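Side-chain contact in inulin fructotransferase (Bacillus sp. snu-7, PDB 2INV), which converts inulin to a difructose dianhydride by intramolecular fructosyl transfer, a reaction classed as that of a lyase: residues L242-N247 with I257-C262. Sequence-based numbering, arbitrary orientation.
Sequences LLVTGN and IEFTGC. With 2PO (phosphonate), chain H.
The short strand 243-245 serves two very different surroundings: V244, with L242 just before the strand, meets I257 and F259 inside the chain, while T245 reaches out to a phosphonate shared by three subunits. On the inner side the contact is wholly apolar, and the F259 ring takes part in two of its three side-chain contacts. L242 CD2 lies 3.6 Å from F259 CE1, and F259 CZ is almost as near to the same methyl, at 3.7 Å. With CG anti to the backbone N (chi1 -178°), the L242 side chain is carried out to the ring, which its CD2 meets obliquely. V244 comes from another direction, with CG2 4.3 Å from F259 CZ, close to the ring plane and therefore at the ring edge. Its other methyl, CG1, stands 4.4 Å from CD1 of I257, two residues before the phenylalanine, a looser touch.

The nearest CA pair, L242 and C262, is 8.3 Å apart, and strands 243-245 and 258-260 have different parallel partners, 219-221 and 266-268 for the first, 232-240 and 280-283 for the second. They thus belong to different faces of the right-handed parallel beta-helix, and their side chains meet across its interior. A236 and V267 also touch this cluster, extending it along the helix.

On the side facing the other subunits, T245 OG1 donates a hydrogen bond of 2.6 Å to 2PO O2P. T245 OG1 of the second and of the third subunit bind the same phosphonate, which thereby bridges the trimer.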
loop_
_atom_site.group_PDB
_atom_site.type_symbol
_atom_site.label_atom_id
_atom_site.label_comp_id
_atom_site.label_asym_id
_atom_site.label_seq_id
_atom_site.Cartn_x
_atom_site.Cartn_y
_atom_site.Cartn_z
ATOM N N LEU A 242 -12.909 -5.028 7.518
ATOM C CA LEU A 242 -12.066 -3.840 7.450
ATOM C C LEU A 242 -10.595 -4.223 7.521
ATOM O O LEU A 242 -10.190 -5.001 8.381
ATOM C CB LEU A 242 -12.397 -2.876 8.591
ATOM C CG LEU A 242 -11.641 -1.540 8.664
ATOM C CD1 LEU A 242 -11.823 -0.758 7.370
ATOM C CD2 LEU A 242 -12.144 -0.722 9.845
ATOM N N LEU A 243 -9.812 -3.685 6.591
ATOM C CA LEU A 243 -8.381 -3.938 6.541
ATOM C C LEU A 243 -7.721 -2.598 6.806
ATOM O O LEU A 243 -7.968 -1.622 6.097
ATOM C CB LEU A 243 -7.967 -4.428 5.154
ATOM C CG LEU A 243 -7.024 -5.625 5.037
ATOM C CD1 LEU A 243 -6.401 -5.612 3.649
ATOM C CD2 LEU A 243 -5.943 -5.566 6.093
ATOM N N VAL A 244 -6.895 -2.547 7.838
ATOM C CA VAL A 244 -6.194 -1.322 8.161
ATOM C C VAL A 244 -4.745 -1.771 8.171
ATOM O O VAL A 244 -4.329 -2.580 9.004
ATOM C CB VAL A 244 -6.678 -0.775 9.507
ATOM C CG1 VAL A 244 -5.958 0.517 9.839
ATOM C CG2 VAL A 244 -8.180 -0.525 9.428
ATOM N N THR A 245 -3.983 -1.237 7.224
ATOM C CA THR A 245 -2.606 -1.653 7.047
ATOM C C THR A 245 -1.681 -0.560 6.498
ATOM O O THR A 245 -2.108 0.314 5.743
ATOM C CB THR A 245 -2.595 -2.840 6.074
ATOM O OG1 THR A 245 -2.728 -2.491 4.546
ATOM C CG2 THR A 245 -3.442 -4.004 6.408
ATOM N N GLY A 246 -0.408 -0.639 6.873
ATOM C CA GLY A 246 0.584 0.311 6.399
ATOM C C GLY A 246 0.292 1.779 6.641
ATOM O O GLY A 246 0.673 2.632 5.845
ATOM N N ASN A 247 -0.383 2.085 7.739
ATOM C CA ASN A 247 -0.686 3.470 8.064
ATOM C C ASN A 247 0.290 3.932 9.129
ATOM O O ASN A 247 0.736 3.138 9.961
ATOM C CB ASN A 247 -2.114 3.601 8.599
ATOM C CG ASN A 247 -3.156 3.238 7.570
ATOM O OD1 ASN A 247 -3.453 4.019 6.660
ATOM N ND2 ASN A 247 -3.711 2.038 7.699
ATOM N N ILE A 257 -6.782 4.053 16.833
ATOM C CA ILE A 257 -7.624 3.117 16.112
ATOM C C ILE A 257 -8.715 2.702 17.068
ATOM O O ILE A 257 -8.451 2.154 18.139
ATOM C CB ILE A 257 -6.847 1.894 15.622
ATOM C CG1 ILE A 257 -5.862 2.325 14.536
ATOM C CG2 ILE A 257 -7.817 0.845 15.075
ATOM C CD1 ILE A 257 -4.947 1.230 14.061
ATOM N N GLU A 258 -9.949 2.970 16.667
ATOM C CA GLU A 258 -11.073 2.689 17.530
ATOM C C GLU A 258 -12.233 2.033 16.803
ATOM O O GLU A 258 -12.908 2.654 15.976
ATOM C CB GLU A 258 -11.520 4.000 18.177
ATOM C CG GLU A 258 -12.443 3.849 19.340
ATOM C CD GLU A 258 -12.822 5.196 19.901
ATOM O OE1 GLU A 258 -11.904 6.030 20.086
ATOM O OE2 GLU A 258 -14.026 5.434 20.165
ATOM N N PHE A 259 -12.462 0.769 17.139
ATOM C CA PHE A 259 -13.535 -0.020 16.551
ATOM C C PHE A 259 -14.655 -0.225 17.565
ATOM O O PHE A 259 -14.387 -0.565 18.710
ATOM C CB PHE A 259 -13.052 -1.436 16.204
ATOM C CG PHE A 259 -12.068 -1.523 15.073
ATOM C CD1 PHE A 259 -11.767 -0.423 14.281
ATOM C CD2 PHE A 259 -11.478 -2.754 14.765
ATOM C CE1 PHE A 259 -10.892 -0.551 13.193
ATOM C CE2 PHE A 259 -10.617 -2.884 13.693
ATOM C CZ PHE A 259 -10.322 -1.781 12.903
ATOM N N THR A 260 -15.900 0.004 17.181
ATOM C CA THR A 260 -16.962 -0.332 18.105
ATOM C C THR A 260 -17.826 -1.354 17.396
ATOM O O THR A 260 -18.382 -1.094 16.331
ATOM C CB THR A 260 -17.831 0.859 18.595
ATOM O OG1 THR A 260 -18.970 0.335 19.301
ATOM C CG2 THR A 260 -18.295 1.722 17.448
ATOM N N GLY A 261 -17.888 -2.538 17.992
ATOM C CA GLY A 261 -18.685 -3.617 17.447
ATOM C C GLY A 261 -18.320 -4.068 16.044
ATOM O O GLY A 261 -19.203 -4.451 15.280
ATOM N N CYS A 262 -17.046 -4.003 15.673
ATOM C CA CYS A 262 -16.659 -4.456 14.345
ATOM C C CYS A 262 -16.295 -5.928 14.488
ATOM O O CYS A 262 -15.844 -6.355 15.554
ATOM C CB CYS A 262 -15.463 -3.656 13.824
ATOM S SG CYS A 262 -15.723 -1.871 13.815
HETATM P P 2PO H . 0.847 -2.853 2.923
HETATM O O1P 2PO H . 0.519 -3.731 1.653
HETATM O O2P 2PO H . -0.461 -2.018 3.263
HETATM O O3P 2PO H . 2.118 -2.074 2.886
#